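Local coordinates for protein histone-lysine N-methyltransferase, H3 lysine-9 specific SUVH6 (Arabidopsis thaliana, PDB 6A5K) that transfers methyl groups from S-adenosylmethionine to histone H3 and probably recognises non-CG methylated DNA through its SRA domain, at residues 64-69 / 167-172; 106-111 / 162-167; 173-178 / 191-196; 199-204 / 213-218. The protein carries 1 engineered substitution. All coordinates share one frame; numbering follows the deposited sequence.

In the fold
All four contacts belong to the SAD/SRA domain and reach its mixed sheet; the S-adenosylmethionine pocket is built by residues between 363 and 526, in the C-terminal SET part and zinc-binding tail. Interactions 1 and 2 are closest, with centres about 8 Å apart: they share K167, and R172 of interaction 1 bonds to T109 and I111 of interaction 2. Interaction 3 pairs strand 171-176, which also holds R172, with strand 190-205, its centre about 14 Å from that of interaction 1. Strand 190-205 runs on into the hairpin of interaction 4, about 17 Å from interaction 3, centre to centre. I165 closes the circuit, packing from the helix of interaction 2 on E199 and Y201 of interaction 4.

Interaction 1: 64-69 / 167-172; sequences HILGEV and KQTPVR
The R172 guanidinium has V69 CG2 over one face, offset toward the rim, and the backbone carbonyls of I65 and G67 at its edge. Its NH1 grips both oxygens, 2.7 Å from R172 NH1 to I65 O and 2.8 Å from R172 NH1 to G67 O. The two bonds differ in approach: NH1 stands well above the I65 carbonyl plane, 51° out of it, but only 17° out of that of G67. NH2 adds a weak bond to I65 O and has a further partner in I89 O, which helps fix the rotation of the group. A bend at chi3 (-61°) turns the guanidinium after CD has passed G67 O at 3.4 Å. Beside this polar knot, L66 sends CD2 to T169 CG2 at 3.9 Å and CD1 to P170 O at 3.4 Å. G67, with positive phi, lays its CA 3.9 Å from P170 CG, and a water links G67 N to P170 O. The loop 64-69 is thus fastened beside strand 171-176 and the turn leading into it; strand 190-205, where Y196 bonds to V171, flanks one edge of that strand and strand 105-113 the other.

Interaction 2: 106-111 / 162-167; sequences KVATSI and ATSIEK
A helix side chain takes a backbone N-H of the strand: S164 OG accepts from A108 N at 3.1 Å, through a rather bent bond with an N-H...O angle of 135°. The hydroxyl gets there because OG stands anti to the carbonyl carbon and beside the serine's own nitrogen (chi1 -73°), on the side of the helix that meets the strand. The same oxygen has a weak bond to A160 O one turn back, and a water that lies 2.6 Å from S164 OG can donate to A108 O, so both polar backbone atoms of A108 can be tied to the serine, one directly and one through solvent. This polar junction lies where the chains run closest, with V107 CA and S164 CA 5.0 Å apart. On one side of it V107 CG1 rests against T163 CG2 (3.9 Å) and K167 CG (3.8 Å), which adjoin each other on the helix, and meets both side chains at about right angles. T163 also presses its CB to within 3.2 Å of K106 O. Its hydroxyl bonds to L159 O in the preceding turn and reaches K106 N through a second water, leaving the methyl group to face V107. Strand 106-111 and helix 162-167 cross at 101°, their axes 6.5 Å apart at the closest point. This end of helix 156-167 therefore lies across strand 105-113, whose T109 and S110 form a classic bulge opposite D98 of strand 97-102, while S164 also touches V171 of strand 171-176 and V198 of strand 190-205.

Interaction 3: 173-178 / 191-196; sequences VIRGKH and VYDGLY
R175 curls round D193 OD2, crossing the aspartate at a slant. Its CB lies 3.4 Å from D193 OD2, with CG somewhat farther off, and CD returns to 3.4 Å from the same OD2. There NE makes a salt bridge, R175 NE to D193 OD2 at 2.9 Å, using the syn lone pair of the oxygen close to the guanidinium plane; the two flat groups are only 23° apart. The turn at chi3 (60°), after an extended start, sets NE against the carboxylate. At the tip NH2 passes V191 CG2 at 4.1 Å and donates to a water that in turn donates to D193 OD1, so both carboxylate oxygens are engaged. V173 CG2 sits over the Y196 ring face, 3.9 Å from its centroid, a CH-pi contact. The backbones pair antiparallel: R175 and V191 exchange two bonds, and V173 bonds to two successive residues, its O to D193 N and its N to G194 O. K177 lays CE on V191 CG2 at 3.6 Å and carries its NZ to E77 OE1. Strand 171-176 is flanked by strands 190-205 and 105-113, the latter bonded to I174 through I111 and A113, while W228 of helix 227-234 touches R175 and D193.

Interaction 4: 199-204 / 213-218; sequences EKYWQQ and FKFQLR
W202 and K214 form one tight part: K214 CB lies over the indole, 3.8 Å from the centroid of the W202 five-membered ring, in a CH-pi contact, and the two residues exchange two backbone bonds. W202 CG stands between its backbone N and carbonyl carbon (chi1 62°), folding the ring over the partner strand, and W202 NE1 donates in the ring plane to Q204 OE1 at 2.9 Å, which holds the indole in place. Equally close is the opposite sheet face, where Y201 CB touches F215 CD2 at 3.4 Å, although Y201 is exposed, and Y201 CD1 meets F213 CD2 at 3.9 Å. The Y201 and F215 rings are nearly parallel, at 26°, but slid apart, barely overlapping. At the far end E199 uses its two oxygens separately, Q216 NE2 reaching E199 OE1 at 2.7 Å and R218 NE reaching E199 OE2 at 2.7 Å, a salt bridge; R218 NH1 pairs with D125. K200 and Q203 pack more loosely, without side-chain bonds to the partner segment: K200 CE passes Q216 OE1 at 3.6 Å, and the Q203 amide lies beside the F213 ring, tilted 41° to it, Q203 OE1 3.6 Å from F213 CE2, its NE2 bonding to N211. The strands form the antiparallel hairpin 190-205/211-219. Strand 126-130 flanks 211-219, and helix 156-167 packs on the Y201, F213 and F215 face through I165, N158 and L161.

Interaction 1: 64-69 / 167-172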
# COMPACT_ATOMS: atom_id res chain seq x y z
N HIS A 64 4.18 -4.87 -27.08
CA HIS A 64 2.87 -5.28 -26.58
C HIS A 64 2.94 -6.72 -26.10
O HIS A 64 3.66 -7.53 -26.68
CB HIS A 64 1.79 -5.15 -27.67
CG HIS A 64 1.19 -3.78 -27.77
ND1 HIS A 64 1.78 -2.75 -28.46
CD2 HIS A 64 0.02 -3.29 -27.28
CE1 HIS A 64 1.02 -1.67 -28.38
NE2 HIS A 64 -0.05 -1.97 -27.67
N ILE A 65 2.20 -7.03 -25.04
CA ILE A 65 2.17 -8.38 -24.49
C ILE A 65 0.77 -8.99 -24.55
O ILE A 65 -0.20 -8.37 -24.12
CB ILE A 65 2.65 -8.39 -23.02
CG1 ILE A 65 4.08 -7.85 -22.93
CG2 ILE A 65 2.57 -9.80 -22.44
CD1 ILE A 65 4.56 -7.63 -21.51
N LEU A 66 0.67 -10.22 -25.05
CA LEU A 66 -0.60 -10.95 -25.01
C LEU A 66 -0.62 -11.92 -23.83
O LEU A 66 0.24 -12.79 -23.72
CB LEU A 66 -0.83 -11.71 -26.31
CG LEU A 66 -2.26 -12.17 -26.62
CD1 LEU A 66 -3.22 -10.99 -26.65
CD2 LEU A 66 -2.31 -12.94 -27.93
N GLY A 67 -1.60 -11.75 -22.94
CA GLY A 67 -1.75 -12.63 -21.80
C GLY A 67 -1.12 -12.09 -20.53
O GLY A 67 -1.15 -10.88 -20.28
N GLU A 68 -0.55 -12.99 -19.73
CA GLU A 68 0.06 -12.61 -18.45
C GLU A 68 1.29 -11.73 -18.61
O GLU A 68 2.16 -12.01 -19.43
CB GLU A 68 0.44 -13.85 -17.63
CG GLU A 68 -0.72 -14.73 -17.16
CD GLU A 68 -1.14 -15.77 -18.19
OE1 GLU A 68 -0.63 -15.73 -19.33
OE2 GLU A 68 -1.97 -16.64 -17.85
N VAL A 69 1.37 -10.69 -17.79
CA VAL A 69 2.54 -9.82 -17.74
C VAL A 69 3.39 -10.20 -16.54
O VAL A 69 2.90 -10.20 -15.41
CB VAL A 69 2.14 -8.34 -17.64
CG1 VAL A 69 3.36 -7.45 -17.45
CG2 VAL A 69 1.34 -7.92 -18.87
N LYS A 167 -10.28 -15.22 -32.68
CA LYS A 167 -9.01 -15.87 -32.34
C LYS A 167 -9.04 -16.53 -30.96
O LYS A 167 -8.20 -17.39 -30.66
CB LYS A 167 -7.87 -14.86 -32.42
CG LYS A 167 -7.78 -14.12 -33.74
CD LYS A 167 -7.34 -15.03 -34.86
CE LYS A 167 -6.65 -14.25 -35.96
NZ LYS A 167 -7.63 -13.69 -36.94
N GLN A 168 -9.99 -16.13 -30.13
CA GLN A 168 -10.09 -16.60 -28.75
C GLN A 168 -8.77 -16.39 -28.01
O GLN A 168 -8.29 -17.27 -27.30
CB GLN A 168 -10.52 -18.07 -28.70
CG GLN A 168 -12.00 -18.25 -28.99
CD GLN A 168 -12.87 -17.56 -27.95
OE1 GLN A 168 -12.90 -17.95 -26.79
NE2 GLN A 168 -13.57 -16.51 -28.37
N THR A 169 -8.20 -15.21 -28.20
CA THR A 169 -6.98 -14.80 -27.51
C THR A 169 -7.32 -14.05 -26.23
O THR A 169 -8.35 -13.38 -26.15
CB THR A 169 -6.11 -13.93 -28.43
OG1 THR A 169 -6.94 -12.97 -29.09
CG2 THR A 169 -5.41 -14.79 -29.47
N PRO A 170 -6.45 -14.16 -25.20
CA PRO A 170 -6.77 -13.55 -23.90
C PRO A 170 -6.73 -12.02 -23.91
O PRO A 170 -6.00 -11.41 -24.70
CB PRO A 170 -5.69 -14.12 -22.98
CG PRO A 170 -4.53 -14.36 -23.89
CD PRO A 170 -5.14 -14.83 -25.19
N VAL A 171 -7.53 -11.42 -23.04
CA VAL A 171 -7.59 -9.97 -22.88
C VAL A 171 -7.43 -9.62 -21.40
O VAL A 171 -8.17 -10.13 -20.56
CB VAL A 171 -8.93 -9.40 -23.41
CG1 VAL A 171 -9.01 -7.88 -23.17
CG2 VAL A 171 -9.13 -9.73 -24.89
N ARG A 172 -6.46 -8.76 -21.08
CA ARG A 172 -6.33 -8.30 -19.70
C ARG A 172 -7.43 -7.30 -19.38
O ARG A 172 -7.64 -6.34 -20.12
CB ARG A 172 -4.96 -7.67 -19.45
CG ARG A 172 -3.81 -8.66 -19.43
CD ARG A 172 -2.47 -7.97 -19.09
NE ARG A 172 -2.12 -6.95 -20.07
CZ ARG A 172 -1.57 -7.19 -21.26
NH1 ARG A 172 -1.31 -8.44 -21.63
NH2 ARG A 172 -1.29 -6.19 -22.08
O HOH W 1 -3.91 -10.11 -23.29

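Interaction 2: 106-111 / 162-167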
# COMPACT_ATOMS: atom_id res chain seq x y z
N LYS A 106 -5.47 -7.88 -35.95
CA LYS A 106 -5.11 -7.29 -34.67
C LYS A 106 -6.10 -7.79 -33.64
O LYS A 106 -7.29 -7.93 -33.93
CB LYS A 106 -5.12 -5.76 -34.74
CG LYS A 106 -4.03 -5.18 -35.63
CD LYS A 106 -4.33 -3.74 -36.02
CE LYS A 106 -3.20 -3.15 -36.86
NZ LYS A 106 -3.55 -1.81 -37.42
N VAL A 107 -5.60 -8.10 -32.44
CA VAL A 107 -6.47 -8.53 -31.36
C VAL A 107 -6.22 -7.64 -30.16
O VAL A 107 -5.12 -7.09 -30.02
CB VAL A 107 -6.24 -10.00 -30.96
CG1 VAL A 107 -6.57 -10.93 -32.13
CG2 VAL A 107 -4.81 -10.21 -30.46
N ALA A 108 -7.23 -7.47 -29.32
CA ALA A 108 -7.07 -6.68 -28.11
C ALA A 108 -6.09 -7.34 -27.16
O ALA A 108 -6.06 -8.57 -27.03
CB ALA A 108 -8.40 -6.47 -27.42
N THR A 109 -5.29 -6.53 -26.48
CA THR A 109 -4.40 -7.03 -25.45
C THR A 109 -4.96 -6.69 -24.07
O THR A 109 -4.81 -7.46 -23.12
CB THR A 109 -3.00 -6.45 -25.57
OG1 THR A 109 -3.09 -5.02 -25.64
CG2 THR A 109 -2.31 -6.98 -26.84
N SER A 110 -5.59 -5.52 -23.97
CA SER A 110 -6.09 -5.11 -22.65
C SER A 110 -7.19 -4.08 -22.76
O SER A 110 -7.22 -3.31 -23.71
CB SER A 110 -4.94 -4.57 -21.80
OG SER A 110 -4.39 -3.41 -22.40
N ILE A 111 -8.09 -4.06 -21.79
CA ILE A 111 -9.11 -3.02 -21.73
C ILE A 111 -9.21 -2.43 -20.33
O ILE A 111 -9.00 -3.13 -19.34
CB ILE A 111 -10.51 -3.53 -22.16
CG1 ILE A 111 -11.00 -4.64 -21.23
CG2 ILE A 111 -10.49 -4.01 -23.61
CD1 ILE A 111 -12.39 -5.18 -21.59
N ALA A 162 -13.31 -7.23 -31.38
CA ALA A 162 -14.16 -8.13 -32.16
C ALA A 162 -13.35 -9.32 -32.69
O ALA A 162 -13.82 -10.45 -32.69
CB ALA A 162 -14.82 -7.38 -33.30
N THR A 163 -12.13 -9.05 -33.14
CA THR A 163 -11.26 -10.10 -33.67
C THR A 163 -10.82 -11.07 -32.57
O THR A 163 -10.60 -12.26 -32.83
CB THR A 163 -10.03 -9.48 -34.36
OG1 THR A 163 -10.46 -8.56 -35.37
CG2 THR A 163 -9.14 -10.56 -35.00
N SER A 164 -10.69 -10.56 -31.35
CA SER A 164 -10.38 -11.41 -30.20
C SER A 164 -11.36 -12.57 -30.07
O SER A 164 -10.99 -13.66 -29.65
CB SER A 164 -10.35 -10.60 -28.90
OG SER A 164 -9.20 -9.78 -28.82
N ILE A 165 -12.62 -12.32 -30.42
CA ILE A 165 -13.65 -13.36 -30.41
C ILE A 165 -13.29 -14.52 -31.34
O ILE A 165 -13.35 -15.69 -30.95
CB ILE A 165 -15.02 -12.79 -30.84
CG1 ILE A 165 -15.45 -11.68 -29.89
CG2 ILE A 165 -16.07 -13.90 -30.88
CD1 ILE A 165 -16.71 -10.95 -30.33
N GLU A 166 -12.90 -14.18 -32.56
CA GLU A 166 -12.56 -15.21 -33.55
C GLU A 166 -11.28 -15.95 -33.18
O GLU A 166 -11.20 -17.16 -33.37
CB GLU A 166 -12.41 -14.61 -34.95
CG GLU A 166 -13.43 -13.55 -35.30
CD GLU A 166 -13.01 -12.74 -36.52
OE1 GLU A 166 -12.07 -13.17 -37.23
OE2 GLU A 166 -13.63 -11.68 -36.77
N LYS A 167 -10.28 -15.22 -32.68
CA LYS A 167 -9.01 -15.87 -32.34
C LYS A 167 -9.04 -16.53 -30.96
O LYS A 167 -8.20 -17.39 -30.66
CB LYS A 167 -7.87 -14.86 -32.42
CG LYS A 167 -7.78 -14.12 -33.74
CD LYS A 167 -7.34 -15.03 -34.86
CE LYS A 167 -6.65 -14.25 -35.96
NZ LYS A 167 -7.63 -13.69 -36.94
O HOH W 2 -8.18 -7.62 -37.27
O HOH W 3 -7.20 -10.85 -27.54

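Interaction 3: 173-178 / 191-196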
# COMPACT_ATOMS: atom_id res chain seq x y z
N VAL A 173 -8.13 -7.50 -18.27
CA VAL A 173 -9.13 -6.54 -17.85
C VAL A 173 -8.65 -5.73 -16.65
O VAL A 173 -8.33 -6.29 -15.59
CB VAL A 173 -10.47 -7.23 -17.53
CG1 VAL A 173 -11.41 -6.28 -16.81
CG2 VAL A 173 -11.10 -7.75 -18.82
N ILE A 174 -8.56 -4.41 -16.83
CA ILE A 174 -8.28 -3.48 -15.75
C ILE A 174 -9.59 -2.79 -15.41
O ILE A 174 -10.18 -2.09 -16.24
CB ILE A 174 -7.19 -2.45 -16.11
CG1 ILE A 174 -5.84 -3.13 -16.39
CG2 ILE A 174 -7.02 -1.42 -15.00
CD1 ILE A 174 -5.65 -3.56 -17.83
N ARG A 175 -10.07 -3.00 -14.19
CA ARG A 175 -11.35 -2.45 -13.78
C ARG A 175 -11.17 -1.13 -13.05
O ARG A 175 -10.40 -1.04 -12.09
CB ARG A 175 -12.09 -3.46 -12.89
CG ARG A 175 -13.46 -3.00 -12.40
CD ARG A 175 -14.16 -4.12 -11.62
NE ARG A 175 -13.39 -4.53 -10.44
CZ ARG A 175 -13.38 -3.86 -9.29
NH1 ARG A 175 -14.10 -2.75 -9.16
NH2 ARG A 175 -12.66 -4.30 -8.27
N GLY A 176 -11.87 -0.10 -13.51
CA GLY A 176 -11.90 1.17 -12.81
C GLY A 176 -12.88 1.07 -11.65
O GLY A 176 -14.02 0.65 -11.84
N LYS A 177 -12.44 1.46 -10.46
CA LYS A 177 -13.32 1.39 -9.28
C LYS A 177 -14.45 2.41 -9.34
O LYS A 177 -15.53 2.18 -8.79
CB LYS A 177 -12.53 1.60 -8.00
CG LYS A 177 -11.63 0.45 -7.61
CD LYS A 177 -11.25 0.57 -6.14
CE LYS A 177 -9.97 -0.18 -5.84
NZ LYS A 177 -9.33 0.31 -4.58
N HIS A 178 -14.18 3.54 -9.99
CA HIS A 178 -15.16 4.62 -10.07
C HIS A 178 -15.68 4.81 -11.49
O HIS A 178 -16.71 5.45 -11.71
CB HIS A 178 -14.56 5.92 -9.54
CG HIS A 178 -13.67 5.73 -8.35
ND1 HIS A 178 -14.17 5.56 -7.08
CD2 HIS A 178 -12.32 5.67 -8.24
CE1 HIS A 178 -13.16 5.41 -6.23
NE2 HIS A 178 -12.03 5.48 -6.91
N VAL A 191 -7.94 -1.74 -10.84
CA VAL A 191 -7.59 -3.08 -10.36
C VAL A 191 -7.40 -4.05 -11.52
O VAL A 191 -8.26 -4.14 -12.40
CB VAL A 191 -8.68 -3.63 -9.41
CG1 VAL A 191 -8.29 -4.99 -8.85
CG2 VAL A 191 -8.95 -2.64 -8.28
N TYR A 192 -6.28 -4.77 -11.52
CA TYR A 192 -6.07 -5.84 -12.49
C TYR A 192 -6.89 -7.08 -12.12
O TYR A 192 -6.60 -7.76 -11.13
CB TYR A 192 -4.58 -6.20 -12.59
CG TYR A 192 -4.35 -7.34 -13.56
CD1 TYR A 192 -4.97 -7.35 -14.80
CD2 TYR A 192 -3.54 -8.41 -13.21
CE1 TYR A 192 -4.78 -8.40 -15.68
CE2 TYR A 192 -3.34 -9.46 -14.10
CZ TYR A 192 -3.96 -9.45 -15.33
OH TYR A 192 -3.77 -10.48 -16.20
N ASP A 193 -7.91 -7.38 -12.92
CA ASP A 193 -8.84 -8.47 -12.60
C ASP A 193 -8.55 -9.76 -13.36
O ASP A 193 -9.26 -10.75 -13.20
CB ASP A 193 -10.28 -8.02 -12.85
CG ASP A 193 -10.89 -7.32 -11.64
OD1 ASP A 193 -10.31 -7.40 -10.54
OD2 ASP A 193 -11.95 -6.68 -11.80
N GLY A 194 -7.50 -9.75 -14.16
CA GLY A 194 -7.04 -10.96 -14.81
C GLY A 194 -7.39 -11.09 -16.29
O GLY A 194 -7.69 -10.10 -16.97
N LEU A 195 -7.35 -12.33 -16.77
CA LEU A 195 -7.51 -12.62 -18.18
C LEU A 195 -8.92 -13.08 -18.52
O LEU A 195 -9.52 -13.88 -17.80
CB LEU A 195 -6.50 -13.68 -18.62
CG LEU A 195 -5.03 -13.32 -18.44
CD1 LEU A 195 -4.15 -14.46 -18.93
CD2 LEU A 195 -4.70 -12.04 -19.18
N TYR A 196 -9.44 -12.56 -19.63
CA TYR A 196 -10.79 -12.86 -20.09
C TYR A 196 -10.77 -13.28 -21.55
O TYR A 196 -9.82 -12.98 -22.28
CB TYR A 196 -11.71 -11.65 -19.92
CG TYR A 196 -12.13 -11.32 -18.50
CD1 TYR A 196 -13.46 -11.35 -18.13
CD2 TYR A 196 -11.18 -10.96 -17.54
CE1 TYR A 196 -13.86 -11.04 -16.84
CE2 TYR A 196 -11.57 -10.65 -16.24
CZ TYR A 196 -12.91 -10.69 -15.90
OH TYR A 196 -13.30 -10.39 -14.61
O HOH W 4 -11.47 -6.90 -8.24

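Interaction 4: 199-204 / 213-218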
# COMPACT_ATOMS: atom_id res chain seq x y z
N GLU A 199 -16.53 -13.24 -25.99
CA GLU A 199 -17.47 -14.26 -26.46
C GLU A 199 -18.35 -13.78 -27.60
O GLU A 199 -18.64 -14.53 -28.53
CB GLU A 199 -18.35 -14.73 -25.30
CG GLU A 199 -17.59 -15.44 -24.19
CD GLU A 199 -18.51 -16.02 -23.14
OE1 GLU A 199 -19.56 -15.41 -22.85
OE2 GLU A 199 -18.18 -17.10 -22.59
N LYS A 200 -18.80 -12.53 -27.52
CA LYS A 200 -19.68 -11.98 -28.54
C LYS A 200 -19.73 -10.47 -28.45
O LYS A 200 -19.34 -9.88 -27.44
CB LYS A 200 -21.10 -12.55 -28.41
CG LYS A 200 -21.81 -12.12 -27.13
CD LYS A 200 -23.23 -12.70 -27.08
CE LYS A 200 -23.86 -12.49 -25.71
NZ LYS A 200 -25.22 -13.11 -25.62
N TYR A 201 -20.21 -9.84 -29.52
CA TYR A 201 -20.45 -8.41 -29.47
C TYR A 201 -21.76 -8.08 -30.17
O TYR A 201 -22.31 -8.87 -30.94
CB TYR A 201 -19.29 -7.63 -30.09
CG TYR A 201 -19.28 -7.56 -31.60
CD1 TYR A 201 -19.73 -6.43 -32.26
CD2 TYR A 201 -18.81 -8.62 -32.37
CE1 TYR A 201 -19.73 -6.35 -33.64
CE2 TYR A 201 -18.80 -8.55 -33.75
CZ TYR A 201 -19.26 -7.41 -34.38
OH TYR A 201 -19.25 -7.34 -35.74
N TRP A 202 -22.27 -6.90 -29.89
CA TRP A 202 -23.48 -6.45 -30.55
C TRP A 202 -23.46 -4.94 -30.63
O TRP A 202 -22.56 -4.28 -30.13
CB TRP A 202 -24.73 -6.94 -29.81
CG TRP A 202 -24.86 -6.44 -28.41
CD1 TRP A 202 -25.58 -5.36 -27.99
CD2 TRP A 202 -24.28 -7.02 -27.23
NE1 TRP A 202 -25.48 -5.22 -26.63
CE2 TRP A 202 -24.69 -6.22 -26.14
CE3 TRP A 202 -23.46 -8.12 -26.99
CZ2 TRP A 202 -24.30 -6.50 -24.83
CZ3 TRP A 202 -23.07 -8.40 -25.69
CH2 TRP A 202 -23.50 -7.59 -24.62
N GLN A 203 -24.49 -4.41 -31.25
CA GLN A 203 -24.52 -3.01 -31.58
C GLN A 203 -25.89 -2.45 -31.19
O GLN A 203 -26.91 -3.03 -31.52
CB GLN A 203 -24.19 -2.87 -33.07
CG GLN A 203 -24.42 -1.55 -33.70
CD GLN A 203 -23.66 -1.42 -35.02
OE1 GLN A 203 -23.31 -2.41 -35.66
NE2 GLN A 203 -23.38 -0.18 -35.41
N GLN A 204 -25.90 -1.34 -30.46
CA GLN A 204 -27.15 -0.76 -29.97
C GLN A 204 -27.07 0.75 -29.83
O GLN A 204 -25.98 1.33 -29.89
CB GLN A 204 -27.53 -1.38 -28.62
CG GLN A 204 -26.50 -1.13 -27.53
CD GLN A 204 -26.94 -1.66 -26.17
OE1 GLN A 204 -27.12 -2.86 -26.00
NE2 GLN A 204 -27.11 -0.76 -25.21
N PHE A 213 -20.95 -0.03 -29.74
CA PHE A 213 -20.65 -1.45 -29.67
C PHE A 213 -20.53 -1.92 -28.23
O PHE A 213 -19.96 -1.22 -27.39
CB PHE A 213 -19.36 -1.78 -30.43
CG PHE A 213 -19.47 -1.57 -31.91
CD1 PHE A 213 -19.08 -0.37 -32.49
CD2 PHE A 213 -19.97 -2.57 -32.72
CE1 PHE A 213 -19.18 -0.19 -33.86
CE2 PHE A 213 -20.07 -2.39 -34.09
CZ PHE A 213 -19.68 -1.19 -34.66
N LYS A 214 -21.06 -3.10 -27.95
CA LYS A 214 -20.92 -3.72 -26.64
C LYS A 214 -20.37 -5.13 -26.80
O LYS A 214 -20.67 -5.82 -27.77
CB LYS A 214 -22.26 -3.74 -25.91
CG LYS A 214 -22.82 -2.35 -25.63
CD LYS A 214 -23.38 -2.24 -24.23
CE LYS A 214 -23.81 -0.82 -23.92
NZ LYS A 214 -24.18 -0.65 -22.48
N PHE A 215 -19.56 -5.56 -25.83
CA PHE A 215 -18.84 -6.83 -25.90
C PHE A 215 -19.10 -7.61 -24.62
O PHE A 215 -19.11 -7.04 -23.53
CB PHE A 215 -17.33 -6.59 -26.08
CG PHE A 215 -16.97 -5.78 -27.30
CD1 PHE A 215 -17.05 -4.40 -27.28
CD2 PHE A 215 -16.54 -6.41 -28.46
CE1 PHE A 215 -16.72 -3.65 -28.39
CE2 PHE A 215 -16.20 -5.67 -29.58
CZ PHE A 215 -16.29 -4.29 -29.55
N GLN A 216 -19.29 -8.92 -24.73
CA GLN A 216 -19.37 -9.75 -23.53
C GLN A 216 -18.08 -10.54 -23.37
O GLN A 216 -17.66 -11.24 -24.28
CB GLN A 216 -20.57 -10.69 -23.58
CG GLN A 216 -20.59 -11.70 -22.45
CD GLN A 216 -21.85 -12.54 -22.43
OE1 GLN A 216 -22.94 -12.02 -22.22
NE2 GLN A 216 -21.70 -13.84 -22.66
N LEU A 217 -17.46 -10.42 -22.20
CA LEU A 217 -16.25 -11.16 -21.89
C LEU A 217 -16.50 -12.10 -20.72
O LEU A 217 -17.32 -11.81 -19.84
CB LEU A 217 -15.09 -10.22 -21.55
CG LEU A 217 -14.59 -9.25 -22.63
CD1 LEU A 217 -15.47 -8.02 -22.73
CD2 LEU A 217 -13.13 -8.86 -22.38
N ARG A 218 -15.80 -13.23 -20.71
CA ARG A 218 -15.91 -14.19 -19.61
C ARG A 218 -14.53 -14.55 -19.09
O ARG A 218 -13.61 -14.83 -19.86
CB ARG A 218 -16.67 -15.45 -20.05
CG ARG A 218 -16.90 -16.45 -18.92
CD ARG A 218 -17.60 -17.71 -19.41
NE ARG A 218 -18.90 -17.42 -20.02
CZ ARG A 218 -20.05 -17.40 -19.35
NH1 ARG A 218 -20.07 -17.65 -18.05
NH2 ARG A 218 -21.18 -17.12 -19.99